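PDB 4RK1: ribose transcriptional regulator from Enterococcus faecium DO, which binds ribose in its sugar-binding core and probably represses transcription by binding DNA, as expected of a LacI-family regulator. Local coordinates for residues E58-R61 against G66-I69; D77-N82 against D94-E99; E179-A184 against A206-P211; Q160-P165 against S183-V188. All blocks are in the same frame, centred on the assembly; numbering follows the deposited sequence. Where two conformers were deposited one is given.

Interaction 1: residues E58-R61 against G66-I69; sequences ELTR and GFII
Leu59 and Thr60, on the last turn of helix 55-61, pack against the ring of Phe67 where the chain has come back as strand 66-69. This is a helix-to-strand step of the parallel alpha/beta fold shared by LacI-family sugar-binding domains and periplasmic binding proteins, with only four residues between the two segments. Along the helix, Glu58 comes first and takes no part in the contact with the strand; its OE1 takes NH2 of Arg61 at 3.0 Å in a salt bridge along the helix, the acid lying 14° out of the guanidinium plane, while OE2 is bonded to Arg62 and to Thr9 of the second subunit. Leu59 meets the ring edge-on. Its CB lies near the ring plane, 3.8 Å from CE2 and 3.9 Å from CZ of Phe67, and its CD1 stands 3.9 Å from the same CE2. Leu59 also packs on Ile41 of the second subunit, which brings this turn to the subunit interface. Thr60 follows, its side chain crossing that of Phe67 at about a right angle; OG1 is hydrogen-bonded to Leu56 O one turn back. With CG beside its own backbone N (chi1 -64°), Phe67 sends its ring toward the helix and also touches Leu83 of helix 76-84. Thr60 OG1 approaches Phe67 CZ obliquely, at 4.1 Å.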
loop_
_atom_site.group_PDB
_atom_site.type_symbol
_atom_site.label_atom_id
_atom_site.label_comp_id
_atom_site.label_asym_id
_atom_site.label_seq_id
_atom_site.Cartn_x
_atom_site.Cartn_y
_atom_site.Cartn_z
ATOM N N GLU B 58 6.111 10.467 -22.731
ATOM C CA GLU B 58 4.857 9.835 -23.108
ATOM C C GLU B 58 3.664 10.574 -22.486
ATOM O O GLU B 58 2.698 10.871 -23.172
ATOM C CB GLU B 58 4.869 8.356 -22.701
ATOM C CG GLU B 58 3.575 7.592 -22.957
ATOM C CD GLU B 58 3.147 7.555 -24.422
ATOM O OE1 GLU B 58 4.003 7.709 -25.322
ATOM O OE2 GLU B 58 1.937 7.363 -24.673
ATOM N N LEU B 59 3.728 10.856 -21.191
ATOM C CA LEU B 59 2.609 11.506 -20.505
ATOM C C LEU B 59 2.368 12.928 -21.012
ATOM O O LEU B 59 1.225 13.360 -21.142
ATOM C CB LEU B 59 2.836 11.493 -18.992
ATOM C CG LEU B 59 2.736 10.114 -18.317
ATOM C CD1 LEU B 59 2.814 10.263 -16.807
ATOM C CD2 LEU B 59 1.454 9.403 -18.712
ATOM N N THR B 60 3.451 13.639 -21.320
ATOM C CA THR B 60 3.360 14.957 -21.938
ATOM C C THR B 60 2.656 14.879 -23.288
ATOM O O THR B 60 1.750 15.670 -23.544
ATOM C CB THR B 60 4.758 15.601 -22.065
ATOM O OG1 THR B 60 5.333 15.721 -20.758
ATOM C CG2 THR B 60 4.683 16.993 -22.699
ATOM N N ARG B 61 3.033 13.902 -24.118
ATOM C CA ARG B 61 2.356 13.670 -25.406
ATOM C C ARG B 61 0.877 13.351 -25.223
ATOM O O ARG B 61 0.058 13.741 -26.045
ATOM C CB ARG B 61 3.023 12.545 -26.206
ATOM C CG ARG B 61 4.315 12.954 -26.907
ATOM C CD ARG B 61 4.729 11.924 -27.946
ATOM N NE ARG B 61 5.076 10.650 -27.320
ATOM C CZ ARG B 61 6.302 10.281 -26.949
ATOM N NH1 ARG B 61 7.351 11.076 -27.142
ATOM N NH2 ARG B 61 6.482 9.092 -26.376
ATOM N N GLY B 66 -0.351 18.786 -15.742
ATOM C CA GLY B 66 0.631 19.170 -14.728
ATOM C C GLY B 66 1.089 17.929 -14.008
ATOM O O GLY B 66 0.440 16.894 -14.111
ATOM N N PHE B 67 2.212 18.030 -13.299
ATOM C CA PHE B 67 2.815 16.890 -12.630
ATOM C C PHE B 67 3.205 17.165 -11.190
ATOM O O PHE B 67 3.557 18.277 -10.831
ATOM C CB PHE B 67 4.059 16.423 -13.383
ATOM C CG PHE B 67 3.769 15.921 -14.757
ATOM C CD1 PHE B 67 3.588 16.812 -15.810
ATOM C CD2 PHE B 67 3.662 14.565 -15.005
ATOM C CE1 PHE B 67 3.313 16.354 -17.088
ATOM C CE2 PHE B 67 3.385 14.103 -16.283
ATOM C CZ PHE B 67 3.220 14.999 -17.325
ATOM N N ILE B 68 3.138 16.122 -10.371
ATOM C CA ILE B 68 3.647 16.155 -9.021
ATOM C C ILE B 68 4.665 15.035 -8.941
ATOM O O ILE B 68 4.332 13.874 -9.140
ATOM C CB ILE B 68 2.523 15.963 -8.006
ATOM C CG1 ILE B 68 1.487 17.085 -8.175
ATOM C CG2 ILE B 68 3.089 15.934 -6.596
ATOM C CD1 ILE B 68 0.203 16.867 -7.404
ATOM N N ILE B 69 5.904 15.402 -8.656
ATOM C CA ILE B 69 7.052 14.541 -8.855
ATOM C C ILE B 69 7.764 14.319 -7.533
ATOM O O ILE B 69 8.381 15.242 -6.985
ATOM C CB ILE B 69 8.034 15.180 -9.868
ATOM C CG1 ILE B 69 7.301 15.481 -11.184
ATOM C CG2 ILE B 69 9.225 14.256 -10.108
ATOM C CD1 ILE B 69 8.141 16.197 -12.222
#

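Interaction 2: residues D77-N82 against D94-E99; sequences DAINEN and DQKKSE. With RIB (alpha-D-ribofuranose), chain K.
Ile79 of helix 76-84 faces Lys96 and Glu99 in the irregular chain that follows strand 90-93, and the backbones come nearest at Ile79 and Glu99, with CA atoms 8.9 Å apart. The helix widens into a pi-type turn at 79-82; the other segment has no regular secondary structure, and the gap is bridged by side chains and one water. Ile79 and Lys96 reach toward each other tip to tip, CD1 lying 3.5 Å from CE of the lysine. Bends at chi2 and chi4 (69° and 92°) turn the Lys96 chain so that NZ reaches Glu99 OE2 at 2.7 Å, a salt bridge on the anti lone pair of that oxygen, and also donates to Lys97 O. OE2 has Thr76 OG1 as a further partner. Ile79 CD1 thus packs against the aliphatic stem of an ion pair, with CG of Glu99 4.0 Å away. The loop belongs to the parallel alpha/beta fold of the LacI-type sugar-binding domain, and its start, at the carboxyl end of strand 90-93, enters the ribose pocket. There Asp94 grips the sugar with both oxygens: OD1 accepts from ribose O2 at 2.6 Å and OD2 from ribose O1 at 2.7 Å. Gln95 NE2 donates to that same O1 at 3.2 Å. At the far end of the contact a water donates to both Asn80 OD1 and Glu99 OE1, 2.8 Å from the latter.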
loop_
_atom_site.group_PDB
_atom_site.type_symbol
_atom_site.label_atom_id
_atom_site.label_comp_id
_atom_site.label_asym_id
_atom_site.label_seq_id
_atom_site.Cartn_x
_atom_site.Cartn_y
_atom_site.Cartn_z
ATOM N N ASP B 77 16.914 17.008 -17.311
ATOM C CA ASP B 77 16.805 17.022 -18.774
ATOM C C ASP B 77 15.407 16.628 -19.245
ATOM O O ASP B 77 14.835 17.278 -20.117
ATOM C CB ASP B 77 17.839 16.082 -19.419
ATOM C CG ASP B 77 19.270 16.594 -19.292
ATOM O OD1 ASP B 77 19.476 17.811 -19.084
ATOM O OD2 ASP B 77 20.199 15.766 -19.399
ATOM N N ALA B 78 14.863 15.557 -18.675
ATOM C CA ALA B 78 13.527 15.107 -19.040
ATOM C C ALA B 78 12.478 16.165 -18.693
ATOM O O ALA B 78 11.513 16.352 -19.435
ATOM C CB ALA B 78 13.201 13.786 -18.359
ATOM N N ILE B 79 12.669 16.859 -17.571
ATOM C CA ILE B 79 11.743 17.925 -17.176
ATOM C C ILE B 79 11.822 19.104 -18.155
ATOM O O ILE B 79 10.799 19.610 -18.622
ATOM C CB ILE B 79 12.002 18.384 -15.726
ATOM C CG1 ILE B 79 11.530 17.285 -14.760
ATOM C CG2 ILE B 79 11.258 19.686 -15.431
ATOM C CD1 ILE B 79 11.992 17.474 -13.340
ATOM N N ASN B 80 13.042 19.532 -18.460
ATOM C CA ASN B 80 13.250 20.622 -19.417
ATOM C C ASN B 80 12.682 20.297 -20.784
ATOM O O ASN B 80 11.925 21.078 -21.354
ATOM C CB ASN B 80 14.737 20.921 -19.566
ATOM C CG ASN B 80 15.322 21.587 -18.343
ATOM O OD1 ASN B 80 14.609 21.935 -17.402
ATOM N ND2 ASN B 80 16.627 21.771 -18.350
ATOM N N GLU B 81 13.031 19.121 -21.294
ATOM C CA GLU B 81 12.654 18.730 -22.648
ATOM C C GLU B 81 11.147 18.588 -22.816
ATOM O O GLU B 81 10.606 18.910 -23.869
ATOM C CB GLU B 81 13.360 17.419 -23.032
ATOM C CG GLU B 81 12.992 16.866 -24.405
ATOM C CD GLU B 81 13.331 17.821 -25.537
ATOM O OE1 GLU B 81 14.340 18.548 -25.430
ATOM O OE2 GLU B 81 12.589 17.842 -26.538
ATOM N N ASN B 82 10.465 18.123 -21.773
ATOM C CA ASN B 82 9.050 17.805 -21.891
ATOM C C ASN B 82 8.137 18.792 -21.175
ATOM O O ASN B 82 7.245 19.380 -21.791
ATOM C CB ASN B 82 8.827 16.377 -21.399
ATOM C CG ASN B 82 9.569 15.356 -22.251
ATOM O OD1 ASN B 82 9.211 15.133 -23.404
ATOM N ND2 ASN B 82 10.608 14.748 -21.698
ATOM N N ASP B 94 9.755 15.331 -1.680
ATOM C CA ASP B 94 10.230 14.037 -1.230
ATOM C C ASP B 94 11.616 13.701 -1.780
ATOM O O ASP B 94 12.565 14.405 -1.432
ATOM C CB ASP B 94 9.186 12.949 -1.514
ATOM C CG ASP B 94 9.324 11.778 -0.568
ATOM O OD1 ASP B 94 9.206 11.992 0.657
ATOM O OD2 ASP B 94 9.589 10.664 -1.039
ATOM N N GLN B 95 11.756 12.672 -2.620
ATOM C CA GLN B 95 13.081 12.274 -3.113
ATOM C C GLN B 95 13.589 13.144 -4.272
ATOM O O GLN B 95 14.764 13.067 -4.631
ATOM C CB GLN B 95 13.094 10.787 -3.515
ATOM C CG GLN B 95 12.591 9.849 -2.419
ATOM C CD GLN B 95 12.821 8.365 -2.686
ATOM O OE1 GLN B 95 13.497 7.978 -3.632
ATOM N NE2 GLN B 95 12.263 7.526 -1.829
ATOM N N LYS B 96 12.716 13.966 -4.854
ATOM C CA LYS B 96 13.078 14.783 -6.024
ATOM C C LYS B 96 13.699 16.132 -5.637
ATOM O O LYS B 96 13.118 16.889 -4.856
ATOM C CB LYS B 96 11.836 15.019 -6.884
ATOM C CG LYS B 96 12.039 15.938 -8.081
ATOM C CD LYS B 96 12.923 15.285 -9.137
ATOM C CE LYS B 96 13.251 16.259 -10.255
ATOM N NZ LYS B 96 14.515 16.965 -9.972
ATOM N N LYS B 97 14.856 16.450 -6.218
ATOM C CA LYS B 97 15.553 17.706 -5.938
ATOM C C LYS B 97 14.809 18.889 -6.547
ATOM O O LYS B 97 14.050 18.730 -7.501
ATOM C CB LYS B 97 16.992 17.680 -6.472
ATOM C CG LYS B 97 17.124 17.736 -7.990
ATOM C CD LYS B 97 18.488 18.250 -8.421
ATOM C CE LYS B 97 18.544 18.440 -9.930
ATOM N NZ LYS B 97 19.507 19.498 -10.345
ATOM N N SER B 98 15.050 20.069 -6.000
ATOM C CA SER B 98 14.412 21.289 -6.479
ATOM C C SER B 98 14.805 21.603 -7.921
ATOM O O SER B 98 15.855 21.178 -8.402
ATOM C CB SER B 98 14.704 22.463 -5.533
ATOM O OG SER B 98 13.869 22.360 -4.376
ATOM N N GLU B 99 13.913 22.302 -8.610
ATOM C CA GLU B 99 14.080 22.652 -10.016
ATOM C C GLU B 99 13.634 24.093 -10.167
ATOM O O GLU B 99 12.690 24.520 -9.502
ATOM C CB GLU B 99 13.196 21.765 -10.903
ATOM C CG GLU B 99 13.585 20.292 -10.941
ATOM C CD GLU B 99 14.843 20.024 -11.749
ATOM O OE1 GLU B 99 15.351 20.946 -12.414
ATOM O OE2 GLU B 99 15.329 18.877 -11.716
HETATM O O5 RIB K . 8.586 5.453 3.487
HETATM C C5 RIB K . 9.111 5.734 2.183
HETATM C C4 RIB K . 10.109 6.793 2.343
HETATM O O4 RIB K . 10.666 7.168 1.071
HETATM C C3 RIB K . 9.266 7.881 2.990
HETATM O O3 RIB K . 9.876 8.134 4.241
HETATM C C2 RIB K . 9.293 9.003 1.973
HETATM O O2 RIB K . 9.613 10.259 2.547
HETATM C C1 RIB K . 10.210 8.512 0.833
HETATM O O1 RIB K . 11.280 9.397 0.567
HETATM O O HOH W 1 14.587 22.150 -14.828
#

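Interaction 3: residues E179-A184 against A206-P211; sequences ELLDSA and AGKSIP
Leu181, on the last turn of helix 177-182, spreads its two methyl groups over the chain that leaves helix 193-205. CD1 rests 3.7 Å from CB of Ala206, and CD2 lies against the stem of Lys208, 3.8 Å from its CG and 4.0 Å from its CE. The closer-packed side is the inner one, where Leu181 also touches Leu203 and Tyr214 and the neighbouring Leu180 is buried against Leu199. Toward solvent the contact is thin: Ala206 is exposed, and Lys208 is partly so. Between these two residues the backbone turns at Gly207, whose positive phi (79°) belongs to a Schellman motif closing helix 193-205; the turn lets Ala206 and Lys208 both face the leucine. A bend at chi2 (-61°) lays the lysine chain obliquely across Leu181. Helix 177-182 ends with a grip of its own, as Leu180 O accepts both Ser183 N and Ser183 OG, the hydroxyl at 2.7 Å and tilted 18° from the carbonyl plane. The contact therefore joins two successive helix ends of one alpha/beta lobe through methyl and methylene groups alone, which implies modest van der Waals attraction with little directional demand.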
loop_
_atom_site.group_PDB
_atom_site.type_symbol
_atom_site.label_atom_id
_atom_site.label_comp_id
_atom_site.label_asym_id
_atom_site.label_seq_id
_atom_site.Cartn_x
_atom_site.Cartn_y
_atom_site.Cartn_z
ATOM N N GLU B 179 22.484 -9.618 10.908
ATOM C CA GLU B 179 23.540 -8.645 11.189
ATOM C C GLU B 179 23.248 -7.852 12.464
ATOM O O GLU B 179 24.144 -7.605 13.265
ATOM C CB GLU B 179 23.719 -7.686 10.018
ATOM C CG GLU B 179 24.357 -8.315 8.785
ATOM C CD GLU B 179 24.358 -7.379 7.590
ATOM O OE1 GLU B 179 23.990 -6.199 7.759
ATOM O OE2 GLU B 179 24.724 -7.819 6.481
ATOM N N LEU B 180 21.997 -7.453 12.662
ATOM C CA LEU B 180 21.639 -6.734 13.879
ATOM C C LEU B 180 21.902 -7.588 15.112
ATOM O O LEU B 180 22.467 -7.110 16.101
ATOM C CB LEU B 180 20.172 -6.307 13.849
ATOM C CG LEU B 180 19.656 -5.615 15.111
ATOM C CD1 LEU B 180 20.326 -4.269 15.308
ATOM C CD2 LEU B 180 18.140 -5.469 15.035
ATOM N N LEU B 181 21.477 -8.848 15.057
ATOM C CA LEU B 181 21.646 -9.765 16.193
ATOM C C LEU B 181 23.125 -10.024 16.516
ATOM O O LEU B 181 23.488 -10.219 17.668
ATOM C CB LEU B 181 20.924 -11.082 15.922
ATOM C CG LEU B 181 19.396 -10.983 15.864
ATOM C CD1 LEU B 181 18.807 -12.218 15.220
ATOM C CD2 LEU B 181 18.795 -10.761 17.247
ATOM N N ASP B 182 23.970 -10.007 15.498
ATOM C CA ASP B 182 25.405 -10.198 15.710
ATOM C C ASP B 182 26.144 -8.930 16.156
ATOM O O ASP B 182 27.319 -8.991 16.518
ATOM C CB ASP B 182 26.045 -10.796 14.450
ATOM C CG ASP B 182 25.762 -12.283 14.311
ATOM O OD1 ASP B 182 25.453 -12.939 15.332
ATOM O OD2 ASP B 182 25.837 -12.796 13.184
ATOM N N SER B 183 25.464 -7.788 16.148
ATOM C CA SER B 183 26.072 -6.536 16.598
ATOM C C SER B 183 25.858 -6.358 18.088
ATOM O O SER B 183 25.124 -7.123 18.720
ATOM C CB SER B 183 25.464 -5.345 15.845
ATOM O OG SER B 183 24.179 -5.013 16.363
ATOM N N ALA B 184 26.475 -5.321 18.641
ATOM C CA ALA B 184 26.238 -4.935 20.031
ATOM C C ALA B 184 25.125 -3.871 20.173
ATOM O O ALA B 184 24.943 -3.316 21.249
ATOM C CB ALA B 184 27.530 -4.423 20.655
ATOM N N ALA B 206 13.567 -14.926 15.483
ATOM C CA ALA B 206 14.758 -15.262 16.269
ATOM C C ALA B 206 14.466 -15.410 17.766
ATOM O O ALA B 206 15.379 -15.628 18.552
ATOM C CB ALA B 206 15.841 -14.217 16.048
ATOM N N GLY B 207 13.203 -15.293 18.164
ATOM C CA GLY B 207 12.824 -15.456 19.562
ATOM C C GLY B 207 13.103 -14.231 20.414
ATOM O O GLY B 207 13.131 -14.320 21.636
ATOM N N LYS B 208 13.292 -13.078 19.778
ATOM C CA LYS B 208 13.562 -11.849 20.507
ATOM C C LYS B 208 12.260 -11.070 20.707
ATOM O O LYS B 208 11.249 -11.374 20.076
ATOM C CB LYS B 208 14.598 -11.016 19.771
ATOM C CG LYS B 208 15.928 -11.718 19.543
ATOM C CD LYS B 208 16.611 -12.111 20.845
ATOM C CE LYS B 208 17.933 -12.810 20.581
ATOM N NZ LYS B 208 18.652 -13.063 21.858
ATOM N N SER B 209 12.299 -10.096 21.612
ATOM C CA SER B 209 11.125 -9.294 21.980
ATOM C C SER B 209 11.417 -7.808 21.825
ATOM O O SER B 209 12.551 -7.365 22.008
ATOM C CB SER B 209 10.717 -9.561 23.430
ATOM O OG SER B 209 10.180 -10.855 23.587
ATOM N N ILE B 210 10.376 -7.043 21.502
ATOM C CA ILE B 210 10.470 -5.587 21.389
ATOM C C ILE B 210 9.514 -5.023 22.440
ATOM O O ILE B 210 8.352 -5.434 22.471
ATOM C CB ILE B 210 10.079 -5.132 19.970
ATOM C CG1 ILE B 210 11.022 -5.763 18.939
ATOM C CG2 ILE B 210 10.115 -3.614 19.835
ATOM C CD1 ILE B 210 10.426 -5.859 17.555
ATOM N N PRO B 211 9.960 -4.127 23.322
ATOM C CA PRO B 211 11.287 -3.505 23.336
ATOM C C PRO B 211 12.353 -4.154 24.232
ATOM O O PRO B 211 13.460 -3.615 24.343
ATOM C CB PRO B 211 10.976 -2.117 23.902
ATOM C CG PRO B 211 9.890 -2.399 24.888
ATOM C CD PRO B 211 9.042 -3.473 24.273
#

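Interaction 4: residues Q160-P165 against S183-V188; sequences QLILLP and SAATGV
Strand 161-166, the outermost strand at this end of the chain's sheet, meets the turn that carries the chain from helix 177-182 into strand 187-190, so the contact closes a right-handed beta-alpha-beta crossover of the parallel alpha/beta fold. Ile162 makes it with two branches. Its CG2, anti to the backbone N, touches CB of Ser183 at 3.9 Å, and its CG1 approaches CB of Ala185 at 4.2 Å. The backbones stay well apart, with 6.9 Å between the CA atoms of Ile162 and Ala185. Ser183 turns a carbon to the isoleucine while its hydroxyl serves the turn: OG accepts from Ala185 N at 3.1 Å, with an N-H...O angle of 162°, in an ST turn. A chi1 of 78°, placing OG between the backbone N and the carbonyl carbon, leaves the hydroxyl able to meet that N-H while it donates to Leu180 O. The ST turn helps hold the CB atoms of Ser183 and Ala185 toward Ile162. Strand 128-133 runs between the two strands in the sheet, with backbone hydrogen bonds from Ile162 to Ile128 and Leu130, while Leu180 of helix 177-182 covers Leu164, Ala185 and Val188.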
loop_
_atom_site.group_PDB
_atom_site.type_symbol
_atom_site.label_atom_id
_atom_site.label_comp_id
_atom_site.label_asym_id
_atom_site.label_seq_id
_atom_site.Cartn_x
_atom_site.Cartn_y
_atom_site.Cartn_z
ATOM N N GLN B 160 30.412 4.436 16.505
ATOM C CA GLN B 160 29.658 3.545 17.400
ATOM C C GLN B 160 28.224 3.378 16.853
ATOM O O GLN B 160 27.344 2.795 17.507
ATOM C CB GLN B 160 29.643 4.148 18.806
ATOM C CG GLN B 160 29.301 3.193 19.940
ATOM C CD GLN B 160 29.660 3.772 21.301
ATOM O OE1 GLN B 160 30.781 4.224 21.518
ATOM N NE2 GLN B 160 28.707 3.766 22.219
ATOM N N LEU B 161 27.991 3.947 15.668
ATOM C CA LEU B 161 26.803 3.662 14.876
ATOM C C LEU B 161 27.052 2.371 14.142
ATOM O O LEU B 161 28.035 2.267 13.423
ATOM C CB LEU B 161 26.568 4.728 13.808
ATOM C CG LEU B 161 25.580 5.850 14.068
ATOM C CD1 LEU B 161 25.564 6.761 12.847
ATOM C CD2 LEU B 161 24.194 5.291 14.361
ATOM N N ILE B 162 26.153 1.405 14.301
ATOM C CA ILE B 162 26.199 0.188 13.504
ATOM C C ILE B 162 25.394 0.453 12.235
ATOM O O ILE B 162 24.173 0.604 12.284
ATOM C CB ILE B 162 25.631 -1.029 14.275
ATOM C CG1 ILE B 162 26.249 -1.135 15.677
ATOM C CG2 ILE B 162 25.849 -2.313 13.481
ATOM C CD1 ILE B 162 27.763 -1.090 15.699
ATOM N N LEU B 163 26.083 0.518 11.103
ATOM C CA LEU B 163 25.452 0.806 9.819
ATOM C C LEU B 163 24.923 -0.468 9.183
ATOM O O LEU B 163 25.691 -1.379 8.892
ATOM C CB LEU B 163 26.453 1.477 8.872
ATOM C CG LEU B 163 27.047 2.794 9.376
ATOM C CD1 LEU B 163 28.041 3.364 8.371
ATOM C CD2 LEU B 163 25.956 3.808 9.686
ATOM N N LEU B 164 23.613 -0.528 8.956
ATOM C CA LEU B 164 22.999 -1.698 8.329
ATOM C C LEU B 164 22.246 -1.305 7.060
ATOM O O LEU B 164 21.006 -1.264 7.052
ATOM C CB LEU B 164 22.076 -2.409 9.318
ATOM C CG LEU B 164 22.710 -2.856 10.631
ATOM C CD1 LEU B 164 21.651 -3.436 11.546
ATOM C CD2 LEU B 164 23.809 -3.878 10.397
ATOM N N PRO B 165 22.991 -0.998 5.983
ATOM C CA PRO B 165 22.349 -0.683 4.711
ATOM C C PRO B 165 21.626 -1.897 4.135
ATOM O O PRO B 165 22.091 -3.020 4.286
ATOM C CB PRO B 165 23.513 -0.256 3.812
ATOM C CG PRO B 165 24.711 -0.899 4.407
ATOM C CD PRO B 165 24.463 -0.965 5.884
ATOM N N SER B 183 25.464 -7.788 16.148
ATOM C CA SER B 183 26.072 -6.536 16.598
ATOM C C SER B 183 25.858 -6.358 18.088
ATOM O O SER B 183 25.124 -7.123 18.720
ATOM C CB SER B 183 25.464 -5.345 15.845
ATOM O OG SER B 183 24.179 -5.013 16.363
ATOM N N ALA B 184 26.475 -5.321 18.641
ATOM C CA ALA B 184 26.238 -4.935 20.031
ATOM C C ALA B 184 25.125 -3.871 20.173
ATOM O O ALA B 184 24.943 -3.316 21.249
ATOM C CB ALA B 184 27.530 -4.423 20.655
ATOM N N ALA B 185 24.375 -3.594 19.110
ATOM C CA ALA B 185 23.342 -2.552 19.180
ATOM C C ALA B 185 22.220 -2.949 20.128
ATOM O O ALA B 185 21.828 -4.115 20.184
ATOM C CB ALA B 185 22.794 -2.244 17.795
ATOM N N THR B 186 21.750 -1.981 20.918
ATOM C CA THR B 186 20.573 -2.159 21.767
ATOM C C THR B 186 19.359 -1.351 21.283
ATOM O O THR B 186 18.219 -1.650 21.656
ATOM C CB THR B 186 20.869 -1.755 23.226
ATOM O OG1 THR B 186 21.223 -0.370 23.283
ATOM C CG2 THR B 186 22.002 -2.599 23.814
ATOM N N GLY B 187 19.612 -0.318 20.481
ATOM C CA GLY B 187 18.552 0.512 19.895
ATOM C C GLY B 187 18.708 0.577 18.388
ATOM O O GLY B 187 19.814 0.393 17.862
ATOM N N VAL B 188 17.600 0.819 17.690
ATOM C CA VAL B 188 17.585 0.824 16.228
ATOM C C VAL B 188 16.767 1.996 15.699
ATOM O O VAL B 188 15.624 2.195 16.119
ATOM C CB VAL B 188 16.970 -0.468 15.643
ATOM C CG1 VAL B 188 17.086 -0.474 14.117
ATOM C CG2 VAL B 188 17.626 -1.704 16.240
#

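In the fold
The four contacts fall into two pairs, on opposite sides of the chain's centre; interactions 1 and 4 include strands of the chain's sheet, one in each half. Interactions 1 and 2 come first along the chain, in series; their centres are 11 Å apart and they touch, as strand 66-69 is followed, after a loop, by helix 76-84. Interactions 3 and 4 share Ser183 and Ala184, with centres 10 Å apart, and helix 177-182 leads to strand 187-190. Between the pairs, centres lie 35 to 45 Å apart. Ribose sits between these two halves: interaction 2 supplies Asp94 and Gln95 from one, while Asn192 and Asp220 bind it from the other.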